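Local coordinates for protein RNA silencing suppressor p19 (Tomato bushy stunt virus, PDB 4J39) that suppresses RNA silencing, probably by binding short silencing RNA duplexes as a homodimer and selecting them, caliper-like, by the length of their double-helical part, at residues P15-T18 with E19-L22; E58-L61 with H62-G66; Y75-S78 with R79-F83; S105-L108 with Q109-E113; M114-R117 with S118-E121. All blocks are in the same frame, centred on the assembly; numbering follows the deposited sequence.

In the fold
From the N terminus, contact 1 (15-18 with 19-22) comes first, at the start of helix 17-26, where the protein meets the ends of the RNA strands. Contact 2 lies along helix 58-65, contact 3 at the C-terminal end of helix 70-78; contact 4 leads into helix 108-124, and contact 5 continues along it. Each joins neighbours in sequence, so none closes a long loop; they run in series without nesting or crossing. Contact 2 touches contact 5 through V64, L65, K119 and Q120, and contact 3 packs on contact 4 through A77, F81, S105 and L108, while contact 1 stands about 36 Å, centre to centre, from both 3 and 4. Contacts 4 and 5 also reach the second subunit.

Contact 1 of 5, residues P15-T18 with E19-L22; sequences PSWT and EWRL. With SO4 (sulfate ion), chain D; nucleotides of chain B; nucleotides of chain C.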
# COMPACT_ATOMS: atom_id res chain seq x y z
N PRO A 15 0.40 -24.07 0.95
CA PRO A 15 0.37 -25.35 0.35
C PRO A 15 1.73 -26.07 0.37
O PRO A 15 2.75 -25.36 0.37
CB PRO A 15 0.18 -25.04 -1.16
CG PRO A 15 0.56 -23.67 -1.33
CD PRO A 15 0.40 -22.97 -0.03
N SER A 16 1.72 -27.40 0.40
CA SER A 16 2.95 -28.17 0.31
C SER A 16 3.49 -27.93 -1.09
O SER A 16 2.81 -27.51 -2.04
CB SER A 16 2.74 -29.67 0.51
OG SER A 16 1.91 -30.17 -0.56
N TRP A 17 4.76 -28.23 -1.25
CA TRP A 17 5.30 -28.14 -2.63
C TRP A 17 4.58 -29.01 -3.66
O TRP A 17 4.29 -28.56 -4.75
CB TRP A 17 6.78 -28.54 -2.52
CG TRP A 17 7.51 -28.28 -3.87
CD1 TRP A 17 7.17 -27.40 -4.87
CD2 TRP A 17 8.76 -28.89 -4.28
NE1 TRP A 17 8.11 -27.46 -5.90
CE2 TRP A 17 9.09 -28.36 -5.55
CE3 TRP A 17 9.59 -29.85 -3.69
CZ2 TRP A 17 10.25 -28.74 -6.26
CZ3 TRP A 17 10.79 -30.23 -4.38
CH2 TRP A 17 11.08 -29.68 -5.66
N THR A 18 4.19 -30.21 -3.29
CA THR A 18 3.39 -31.05 -4.17
C THR A 18 2.02 -30.47 -4.49
O THR A 18 1.60 -30.45 -5.65
CB THR A 18 3.23 -32.45 -3.61
OG1 THR A 18 4.54 -33.06 -3.44
CG2 THR A 18 2.25 -33.33 -4.47
N GLU A 19 1.27 -29.98 -3.49
CA GLU A 19 -0.04 -29.36 -3.84
C GLU A 19 0.11 -28.19 -4.81
O GLU A 19 -0.70 -27.95 -5.71
CB GLU A 19 -0.77 -28.88 -2.56
CG GLU A 19 -2.21 -28.39 -2.88
CD GLU A 19 -2.96 -27.66 -1.72
OE1 GLU A 19 -2.40 -27.48 -0.63
OE2 GLU A 19 -4.06 -27.14 -2.00
N TRP A 20 1.06 -27.34 -4.54
CA TRP A 20 1.38 -26.21 -5.44
C TRP A 20 1.68 -26.66 -6.91
O TRP A 20 1.15 -26.06 -7.78
CB TRP A 20 2.55 -25.41 -4.83
CG TRP A 20 2.86 -24.17 -5.59
CD1 TRP A 20 2.30 -22.93 -5.46
CD2 TRP A 20 3.85 -24.05 -6.64
NE1 TRP A 20 2.87 -22.03 -6.36
CE2 TRP A 20 3.83 -22.70 -7.09
CE3 TRP A 20 4.78 -24.94 -7.18
CZ2 TRP A 20 4.71 -22.22 -8.07
CZ3 TRP A 20 5.68 -24.46 -8.17
CH2 TRP A 20 5.62 -23.12 -8.61
N ARG A 21 2.49 -27.67 -7.08
CA ARG A 21 2.81 -28.23 -8.41
C ARG A 21 1.56 -28.73 -9.08
O ARG A 21 1.30 -28.43 -10.25
CB ARG A 21 3.86 -29.33 -8.29
CG ARG A 21 5.27 -28.77 -7.99
CD ARG A 21 6.39 -29.88 -7.93
NE ARG A 21 6.10 -30.89 -6.91
CZ ARG A 21 6.96 -31.75 -6.37
NH1 ARG A 21 8.24 -31.84 -6.78
NH2 ARG A 21 6.51 -32.60 -5.46
N LEU A 22 0.71 -29.47 -8.32
CA LEU A 22 -0.51 -29.98 -8.88
C LEU A 22 -1.43 -28.87 -9.31
O LEU A 22 -2.02 -28.95 -10.40
CB LEU A 22 -1.27 -30.89 -7.86
CG LEU A 22 -0.65 -32.24 -7.61
CD1 LEU A 22 -1.36 -32.85 -6.39
CD2 LEU A 22 -0.81 -33.04 -8.93
S SO4 D . 2.60 -33.47 0.88
O1 SO4 D . 3.97 -32.95 1.09
O2 SO4 D . 1.96 -32.70 -0.16
O3 SO4 D . 2.56 -34.88 0.53
O4 SO4 D . 1.99 -33.18 2.17
OP3 C B 1 2.54 -17.44 -4.40
P C B 1 1.87 -18.67 -4.90
OP1 C B 1 0.41 -18.42 -4.93
OP2 C B 1 2.57 -19.19 -6.15
O5' C B 1 2.03 -19.72 -3.71
C5' C B 1 3.33 -19.89 -3.11
C4' C B 1 3.40 -20.99 -2.06
O4' C B 1 3.44 -22.32 -2.64
C3' C B 1 4.64 -20.89 -1.23
O3' C B 1 4.49 -19.88 -0.24
C2' C B 1 4.78 -22.33 -0.72
O2' C B 1 3.85 -22.72 0.31
C1' C B 1 4.48 -23.07 -2.01
N1 C B 1 5.67 -23.21 -3.00
C2 C B 1 6.67 -24.13 -2.74
O2 C B 1 6.59 -24.81 -1.73
N3 C B 1 7.72 -24.29 -3.64
C4 C B 1 7.77 -23.51 -4.73
N4 C B 1 8.80 -23.68 -5.60
C5 C B 1 6.75 -22.55 -5.01
C6 C B 1 5.74 -22.43 -4.11
P G C 19 17.39 -31.14 -4.07
OP1 G C 19 18.07 -32.46 -4.06
OP2 G C 19 16.84 -30.64 -5.36
O5' G C 19 16.18 -31.21 -3.01
C5' G C 19 16.36 -31.06 -1.61
C4' G C 19 14.97 -30.82 -1.05
O4' G C 19 14.73 -29.38 -1.04
C3' G C 19 13.81 -31.39 -1.89
O3' G C 19 13.56 -32.77 -1.66
C2' G C 19 12.68 -30.55 -1.37
O2' G C 19 12.23 -31.03 -0.14
C1' G C 19 13.35 -29.17 -1.20
N9 G C 19 13.05 -28.35 -2.37
C8 G C 19 13.70 -28.24 -3.58
N7 G C 19 13.09 -27.44 -4.43
C5 G C 19 11.96 -26.98 -3.70
C6 G C 19 10.94 -26.07 -4.06
O6 G C 19 10.79 -25.46 -5.12
N1 G C 19 9.98 -25.92 -3.03
C2 G C 19 10.04 -26.52 -1.79
N2 G C 19 9.04 -26.23 -0.92
N3 G C 19 11.00 -27.38 -1.43
C4 G C 19 11.93 -27.54 -2.44
O HOH W 1 -0.69 -28.74 0.96
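The guanidinium of R21 lies flat on one face of the W17 indole, centres 4.1 Å apart and planes at 22°, a stacked cation-pi pair one helical turn apart. R21 CD adds a CH-pi contact over the five-membered ring. A bend at chi3 (-59°) folds the arginine back over the ring, and its edge is held by NH2 donating to T18 OG1 at 2.9 Å, within the guanidinium plane though the bond is bent. On the opposite face of W17 lies the guanine of nucleotide 19 of chain C, its C6 over the centre of the indole. W20 faces nucleotide C1 of chain B, with base atom C5 over its ring centre, while W20 NE1 donates in the ring plane to OP2 of that nucleotide at 2.9 Å. W17 CD1 meets W20 CE3 at 4.1 Å. At the start of the helix, S16 is the N-cap: its OG accepts from E19 N at 3.0 Å and donates to O2 of a sulfate. E19 also forms a salt bridge with R53. The two tryptophans thus cover the last base pair of the RNA, as expected of a length-measuring caliper; W17 is held between guanidinium and guanine, and the cation probably polarises the indole.

Contact 2 of 5, residues E58-L61 with H62-G66; sequences EASL and HRVLG
L61 and L65 meet one turn apart on helix 58-65, L61 CG lying 3.7 Å from L65 CD2 with the two side chains set across one another. L61 is in an ordinary leucine conformation. L65 is different: its chi1 of -101° and chi2 of -14° are far from the staggered values, and this twist brings CD2 over L61 CG and CD1, with L65 CB only 3.2 Å from L61 O. Both methyl groups of V64, CG1 and CG2, pack against S60 O.

On the next face of the helix, S60 and R63 are joined through water 2, which lies 2.7 Å from S60 OG and accepts from R63 NE at 2.8 Å. The arginine starts out extended and then bends near its end; its NH1 makes a salt bridge with E13 and its NH2 donates to R53 O. S60 OG is also bonded to D55 N. Backbone bonds run from H62 N to E58 O through to L65 N with L61 O, the V64 N to S60 O bond being 2.9 Å long.

Leucines and valine look toward helix 108-124, where L61 and V64 touch L123 and L65 touches Q120, and V64 O accepts from K119 NZ. The helix is therefore two-sided in its chemistry: an aliphatic flank packs on helix 108-124, whereas a serine, a water and an arginine with several bonds tie the other flank to the N-terminal arm and the end of strand 46-53.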
# COMPACT_ATOMS: atom_id res chain seq x y z
N GLU A 58 -17.73 -14.33 -2.92
CA GLU A 58 -18.10 -13.47 -1.79
C GLU A 58 -17.92 -14.21 -0.48
O GLU A 58 -17.52 -13.60 0.50
CB GLU A 58 -19.54 -12.94 -1.88
CG GLU A 58 -19.71 -11.97 -3.05
CD GLU A 58 -19.55 -10.51 -2.68
OE1 GLU A 58 -18.67 -10.14 -1.84
OE2 GLU A 58 -20.36 -9.73 -3.24
N ALA A 59 -18.25 -15.49 -0.48
CA ALA A 59 -18.04 -16.34 0.69
C ALA A 59 -16.55 -16.37 1.15
O ALA A 59 -16.23 -16.07 2.31
CB ALA A 59 -18.50 -17.71 0.42
N SER A 60 -15.73 -16.58 0.17
CA SER A 60 -14.26 -16.63 0.43
C SER A 60 -13.68 -15.30 0.85
O SER A 60 -12.87 -15.20 1.84
CB SER A 60 -13.58 -17.17 -0.78
OG SER A 60 -12.13 -17.30 -0.54
N LEU A 61 -14.08 -14.18 0.20
CA LEU A 61 -13.72 -12.80 0.62
C LEU A 61 -14.05 -12.53 2.09
O LEU A 61 -13.24 -12.02 2.90
CB LEU A 61 -14.40 -11.72 -0.30
CG LEU A 61 -13.92 -10.31 -0.09
CD1 LEU A 61 -12.36 -10.13 -0.24
CD2 LEU A 61 -14.70 -9.27 -0.94
N HIS A 62 -15.29 -12.86 2.45
CA HIS A 62 -15.75 -12.68 3.84
C HIS A 62 -14.80 -13.45 4.82
O HIS A 62 -14.34 -12.88 5.84
CB HIS A 62 -17.22 -13.18 3.99
CG HIS A 62 -17.79 -12.86 5.31
ND1 HIS A 62 -17.84 -13.79 6.31
CD2 HIS A 62 -18.19 -11.68 5.84
CE1 HIS A 62 -18.24 -13.21 7.42
NE2 HIS A 62 -18.49 -11.94 7.16
N ARG A 63 -14.54 -14.69 4.46
CA ARG A 63 -13.81 -15.58 5.33
C ARG A 63 -12.41 -14.96 5.55
O ARG A 63 -11.94 -14.80 6.67
CB ARG A 63 -13.68 -16.93 4.72
CG ARG A 63 -12.91 -17.97 5.60
CD ARG A 63 -12.68 -19.28 4.93
NE ARG A 63 -11.53 -19.21 3.99
CZ ARG A 63 -10.27 -19.39 4.41
NH1 ARG A 63 -10.00 -19.76 5.68
NH2 ARG A 63 -9.22 -19.35 3.52
N VAL A 64 -11.75 -14.61 4.45
CA VAL A 64 -10.31 -14.15 4.59
C VAL A 64 -10.16 -12.73 5.21
O VAL A 64 -9.12 -12.38 5.81
CB VAL A 64 -9.45 -14.35 3.29
CG1 VAL A 64 -9.50 -15.75 2.74
CG2 VAL A 64 -9.94 -13.32 2.14
N LEU A 65 -11.15 -11.82 5.02
CA LEU A 65 -11.20 -10.55 5.66
C LEU A 65 -11.28 -10.76 7.17
O LEU A 65 -10.96 -9.85 7.93
CB LEU A 65 -12.38 -9.84 5.07
CG LEU A 65 -12.23 -8.81 4.00
CD1 LEU A 65 -10.87 -8.17 3.64
CD2 LEU A 65 -13.43 -8.52 3.07
N GLY A 66 -11.71 -11.96 7.62
CA GLY A 66 -11.79 -12.25 9.09
C GLY A 66 -10.43 -12.64 9.65
O GLY A 66 -10.33 -12.96 10.82
O HOH W 2 -12.20 -19.35 1.23

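Contact 3 of 5, residues Y75-S78 with R79-F83; sequences YAAS and RFFGF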
# COMPACT_ATOMS: atom_id res chain seq x y z
N TYR A 75 -3.75 -6.20 20.07
CA TYR A 75 -3.39 -7.10 21.16
C TYR A 75 -1.98 -7.65 20.86
O TYR A 75 -1.01 -7.61 21.71
CB TYR A 75 -4.41 -8.18 21.30
CG TYR A 75 -3.96 -9.05 22.43
CD1 TYR A 75 -3.79 -8.46 23.73
CD2 TYR A 75 -3.60 -10.39 22.23
CE1 TYR A 75 -3.31 -9.23 24.80
CE2 TYR A 75 -3.16 -11.18 23.32
CZ TYR A 75 -2.96 -10.58 24.59
OH TYR A 75 -2.50 -11.39 25.66
N ALA A 76 -1.80 -8.16 19.66
CA ALA A 76 -0.49 -8.68 19.29
C ALA A 76 0.62 -7.66 19.34
O ALA A 76 1.78 -7.93 19.83
CB ALA A 76 -0.58 -9.30 17.78
N ALA A 77 0.40 -6.48 18.82
CA ALA A 77 1.37 -5.44 18.71
C ALA A 77 1.74 -4.83 20.12
O ALA A 77 2.89 -4.45 20.31
CB ALA A 77 0.86 -4.30 17.85
N SER A 78 0.80 -4.79 21.02
CA SER A 78 0.98 -4.11 22.37
C SER A 78 2.06 -4.82 23.23
O SER A 78 2.60 -4.23 24.15
CB SER A 78 -0.33 -3.89 23.10
OG SER A 78 -0.96 -5.10 23.43
N ARG A 79 2.34 -6.07 22.90
CA ARG A 79 3.42 -6.84 23.54
C ARG A 79 4.79 -6.22 23.35
O ARG A 79 5.75 -6.46 24.14
CB ARG A 79 3.37 -8.23 22.92
CG ARG A 79 4.46 -9.21 23.36
CD ARG A 79 4.44 -9.31 24.86
NE ARG A 79 5.43 -10.25 25.30
CZ ARG A 79 6.73 -9.90 25.38
NH1 ARG A 79 7.16 -8.70 25.09
NH2 ARG A 79 7.59 -10.83 25.82
N PHE A 80 4.94 -5.54 22.23
CA PHE A 80 6.21 -5.01 21.79
C PHE A 80 6.38 -3.52 22.08
O PHE A 80 7.41 -2.94 21.72
CB PHE A 80 6.38 -5.25 20.31
CG PHE A 80 6.35 -6.69 19.93
CD1 PHE A 80 7.48 -7.50 20.09
CD2 PHE A 80 5.18 -7.26 19.46
CE1 PHE A 80 7.45 -8.86 19.74
CE2 PHE A 80 5.15 -8.59 19.12
CZ PHE A 80 6.27 -9.40 19.25
N PHE A 81 5.37 -2.92 22.68
CA PHE A 81 5.34 -1.49 22.92
C PHE A 81 6.02 -1.09 24.25
O PHE A 81 6.25 -1.88 25.13
CB PHE A 81 3.89 -0.92 22.94
CG PHE A 81 3.16 -0.98 21.58
CD1 PHE A 81 3.89 -1.23 20.42
CD2 PHE A 81 1.78 -0.73 21.49
CE1 PHE A 81 3.26 -1.27 19.19
CE2 PHE A 81 1.15 -0.78 20.21
CZ PHE A 81 1.90 -1.02 19.11
N GLY A 82 6.36 0.18 24.26
CA GLY A 82 6.91 0.88 25.39
C GLY A 82 6.91 2.38 25.09
O GLY A 82 6.14 2.90 24.26
N PHE A 83 7.78 3.10 25.81
CA PHE A 83 7.90 4.54 25.63
C PHE A 83 8.29 4.95 24.16
O PHE A 83 7.61 5.78 23.54
CB PHE A 83 8.93 5.09 26.66
CG PHE A 83 9.06 6.57 26.61
CD1 PHE A 83 8.07 7.39 27.19
CD2 PHE A 83 10.12 7.17 25.91
CE1 PHE A 83 8.15 8.81 27.10
CE2 PHE A 83 10.23 8.57 25.81
CZ PHE A 83 9.24 9.41 26.41
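With CG anti to the carbonyl carbon (chi1 -68°) and the ring turned by a chi2 of -14°, F81 swings back over the end of helix 70-78 and lays one face on A77 and S78. S78 CA makes a CH-pi contact 4.0 Å from the F81 ring centroid, and A77 O stands above the same face, offset toward the rim, 3.4 Å from F81 CD1. Beyond the carbonyl, A77 CB reaches F81 CZ at 3.7 Å. F80 shares the same kind of first torsion (chi1 -60°): its CD2 and CE2 each come within 3.5 Å of A76 O, while A77 O lies at the ring edge and R79 CG over a face of the ring.

Residues S78 to F81 form a type I beta turn, closed by a weak bond from F81 N to S78 O. The turn overlaps a further bond, from F80 N to A77 O at 3.0 Å, whose donor stands well above the carbonyl plane. A77 O thus meets an amide hydrogen and the pi face of F81 together. S78 OG approaches Y75 O and N74 O, two possible acceptors for its single proton.

As the chain leaves for strand 87-94, the F81 ring sits against I86, S105 and L108, so that it bridges the end of helix 70-78 and the start of helix 108-124. A77 packs on L108 as well and on F43 of strand 36-43, which F80 also touches, joining the turn to the sheet.

Contact 4 of 5, residues S105-L108 with Q109-E113; sequences SRTL and QHLCE
Q109, in the first turn of helix 108-124, meets the preceding residues through water 3, which accepts from Q109 N at 2.8 Å and donates a longer bond to R106 O. The water thereby serves an amide near the helix start, where the T107 side chain makes no capping bond. H110 follows, its CB against T107 O, and its ring turned along the helix: ND1 donates to E113 OE1 at 3.2 Å, nearly in the imidazole plane but from above the carboxylate plane.

L111 carries the main side-chain contact. Its amide bonds to T107 O at 2.9 Å, and its branch lies across T107 OG1, with L111 CG at 3.4 Å and both methyls close behind. The threonine hydroxyl is put there by a chi1 of 79°, between the backbone N and the carbonyl carbon, and bonds to G104 O; the leucine thus rests on a polar atom that is already engaged. L111 CD1 also approaches L108 CD1, at 4.2 Å.

C112 N then donates to L108 O, and C112 SG lies 4.1 Å from L108 CD1, on the side where both residues face W41 and V73. E113 completes the turn as the acceptor for H110.

Across the dimer, L111 packs on V97 of the second subunit, and H110 and E113 on L125 of that chain. The first turn therefore sorts its chemistry by face: L108 and C112 turn to the core of the chain, while L111 and the histidine-carboxylate pair, whose bond would probably favour a protonated or polarised imidazole, reach the second subunit.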
# COMPACT_ATOMS: atom_id res chain seq x y z
N SER A 105 4.21 2.97 15.65
CA SER A 105 3.12 2.41 16.53
C SER A 105 2.12 3.42 16.98
O SER A 105 0.94 3.07 17.38
CB SER A 105 3.73 1.70 17.77
OG SER A 105 4.88 2.33 18.30
N ARG A 106 2.52 4.67 17.05
CA ARG A 106 1.58 5.69 17.51
C ARG A 106 0.42 5.80 16.50
O ARG A 106 -0.63 6.30 16.85
CB ARG A 106 2.29 7.06 17.61
CG ARG A 106 2.18 7.77 18.93
CD ARG A 106 3.48 7.74 19.76
NE ARG A 106 4.54 8.59 19.19
CZ ARG A 106 5.74 8.83 19.74
NH1 ARG A 106 6.09 8.30 20.92
NH2 ARG A 106 6.59 9.60 19.05
N THR A 107 0.64 5.36 15.28
CA THR A 107 -0.39 5.48 14.23
C THR A 107 -1.14 4.16 13.94
O THR A 107 -1.82 4.01 12.93
CB THR A 107 0.19 6.06 12.87
OG1 THR A 107 0.89 4.97 12.16
CG2 THR A 107 1.03 7.28 13.19
N LEU A 108 -1.00 3.16 14.79
CA LEU A 108 -1.41 1.85 14.43
C LEU A 108 -2.89 1.74 14.06
O LEU A 108 -3.25 0.97 13.15
CB LEU A 108 -1.12 0.82 15.54
CG LEU A 108 -1.33 -0.66 15.27
CD1 LEU A 108 -0.60 -1.24 14.05
CD2 LEU A 108 -1.06 -1.53 16.55
N GLN A 109 -3.76 2.50 14.75
CA GLN A 109 -5.18 2.44 14.42
C GLN A 109 -5.44 2.84 12.91
O GLN A 109 -6.19 2.16 12.18
CB GLN A 109 -5.99 3.29 15.40
CG GLN A 109 -7.46 3.07 15.19
CD GLN A 109 -8.37 3.64 16.33
OE1 GLN A 109 -7.88 4.09 17.36
NE2 GLN A 109 -9.70 3.61 16.11
N HIS A 110 -4.79 3.90 12.50
CA HIS A 110 -4.88 4.37 11.10
C HIS A 110 -4.17 3.37 10.17
O HIS A 110 -4.65 3.14 9.04
CB HIS A 110 -4.26 5.76 10.94
CG HIS A 110 -5.01 6.89 11.57
ND1 HIS A 110 -6.39 6.91 11.72
CD2 HIS A 110 -4.57 8.10 11.98
CE1 HIS A 110 -6.75 8.07 12.26
NE2 HIS A 110 -5.66 8.81 12.42
N LEU A 111 -3.03 2.76 10.57
CA LEU A 111 -2.47 1.73 9.74
C LEU A 111 -3.48 0.56 9.53
O LEU A 111 -3.62 0.07 8.42
CB LEU A 111 -1.13 1.19 10.25
CG LEU A 111 -0.07 2.18 10.53
CD1 LEU A 111 1.11 1.46 11.32
CD2 LEU A 111 0.41 2.82 9.24
N CYS A 112 -4.23 0.14 10.59
CA CYS A 112 -5.17 -0.94 10.41
C CYS A 112 -6.30 -0.58 9.43
O CYS A 112 -6.81 -1.40 8.69
CB CYS A 112 -5.79 -1.30 11.83
SG CYS A 112 -4.43 -2.23 12.82
N GLU A 113 -6.68 0.68 9.55
CA GLU A 113 -7.88 1.17 8.74
C GLU A 113 -7.46 1.17 7.27
O GLU A 113 -8.18 0.69 6.42
CB GLU A 113 -8.26 2.58 9.16
CG GLU A 113 -9.17 2.70 10.45
CD GLU A 113 -9.12 4.15 11.09
OE1 GLU A 113 -8.74 5.13 10.39
OE2 GLU A 113 -9.43 4.31 12.31
O HOH W 3 -3.20 4.29 16.88

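Contact 5 of 5, residues M114-R117 with S118-E121; sequences MAIR and SKQE
S118 grips M114 O twice: its amide donates at 2.9 Å and its hydroxyl OG at 2.8 Å, the two arriving from opposite faces of the carbonyl plane. The hydroxyl reaches back because OG lies anti to the carbonyl carbon (chi1 -69°), which turns it toward the carbonyl of the preceding turn. Two residues on, Q120 lies one turn from I116, and in one of its two modelled conformations its OE1 touches I116 CG1 at 3.5 Å while NE2 lies 3.6 Å from R117 CA. The glutamine chain is then extended beyond CG, crossing the isoleucine at a slant. Backbone bonds from K119 N to A115 O, Q120 N to I116 O and E121 N to R117 O, each 3.0 Å, hold the helix beneath these side chains.

Further out, helix 58-65 covers the flank of I116 and K119 with L65, and W68 packs on A115, I116 and K119. K119 runs fully extended between this helix and the sheet, so that NZ reaches E39 in a salt bridge, besides its bond to helix 58-65. On another side M114 and S118 rest on V101, with I99 of the second subunit against M114; R117 and E121 pack with E121 and R117 of that subunit.

The buried serine thus meets its hydrogen-bonding need within its own helix, which suits a polar residue packed on the aliphatic side chains of strand 97-104, while the lysine charge is probably balanced by E39.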
# COMPACT_ATOMS: atom_id res chain seq x y z
N MET A 114 -6.23 1.63 7.02
CA MET A 114 -5.76 1.61 5.62
C MET A 114 -5.43 0.19 5.15
O MET A 114 -5.63 -0.15 3.96
CB MET A 114 -4.53 2.53 5.40
CG MET A 114 -4.76 4.02 5.66
SD MET A 114 -6.19 4.62 4.62
CE MET A 114 -5.96 3.91 3.07
N ALA A 115 -4.90 -0.64 6.03
CA ALA A 115 -4.54 -2.04 5.72
C ALA A 115 -5.81 -2.84 5.30
O ALA A 115 -5.80 -3.56 4.33
CB ALA A 115 -3.84 -2.69 6.95
N ILE A 116 -6.92 -2.67 6.01
CA ILE A 116 -8.08 -3.47 5.72
C ILE A 116 -8.76 -3.05 4.37
O ILE A 116 -9.19 -3.91 3.65
CB ILE A 116 -9.14 -3.48 6.88
CG1 ILE A 116 -10.11 -4.57 6.62
CG2 ILE A 116 -9.76 -2.19 7.19
CD1 ILE A 116 -9.59 -5.89 6.75
N ARG A 117 -8.69 -1.75 4.13
CA ARG A 117 -9.24 -1.12 2.89
C ARG A 117 -8.35 -1.63 1.71
O ARG A 117 -8.84 -2.11 0.67
CB ARG A 117 -9.21 0.42 2.98
CG ARG A 117 -10.16 1.07 3.97
CD ARG A 117 -10.19 2.65 3.88
NE ARG A 117 -11.07 3.37 4.83
CZ ARG A 117 -11.45 2.91 6.06
NH1 ARG A 117 -11.08 1.71 6.60
NH2 ARG A 117 -12.20 3.69 6.81
N SER A 118 -7.02 -1.67 1.96
CA SER A 118 -6.10 -2.16 0.89
C SER A 118 -6.33 -3.60 0.52
O SER A 118 -6.34 -4.01 -0.65
CB SER A 118 -4.65 -2.05 1.42
OG SER A 118 -4.21 -0.70 1.56
N LYS A 119 -6.47 -4.40 1.56
CA LYS A 119 -6.71 -5.81 1.42
C LYS A 119 -8.03 -6.01 0.58
O LYS A 119 -8.04 -6.78 -0.31
CB LYS A 119 -6.89 -6.52 2.80
CG LYS A 119 -7.13 -7.97 2.72
CD LYS A 119 -7.17 -8.55 4.18
CE LYS A 119 -7.28 -10.02 4.29
NZ LYS A 119 -7.05 -10.47 5.75
N GLN A 120 -9.07 -5.43 1.06
CA GLN A 120 -10.38 -5.53 0.33
C GLN A 120 -10.25 -5.15 -1.20
O GLN A 120 -10.61 -5.95 -2.06
CB GLN A 120 -11.37 -4.56 0.98
CG GLN A 120 -11.84 -4.91 2.44
CD GLN A 120 -12.45 -3.74 3.29
OE1 GLN A 120 -12.83 -3.97 4.42
NE2 GLN A 120 -12.56 -2.53 2.73
N GLU A 121 -9.57 -4.06 -1.50
CA GLU A 121 -9.51 -3.57 -2.90
C GLU A 121 -8.65 -4.46 -3.74
O GLU A 121 -8.98 -4.78 -4.89
CB GLU A 121 -9.04 -2.11 -2.91
CG GLU A 121 -10.00 -1.19 -1.99
CD GLU A 121 -10.94 -0.11 -2.64
OE1 GLU A 121 -10.47 0.77 -3.43
OE2 GLU A 121 -12.15 -0.15 -2.27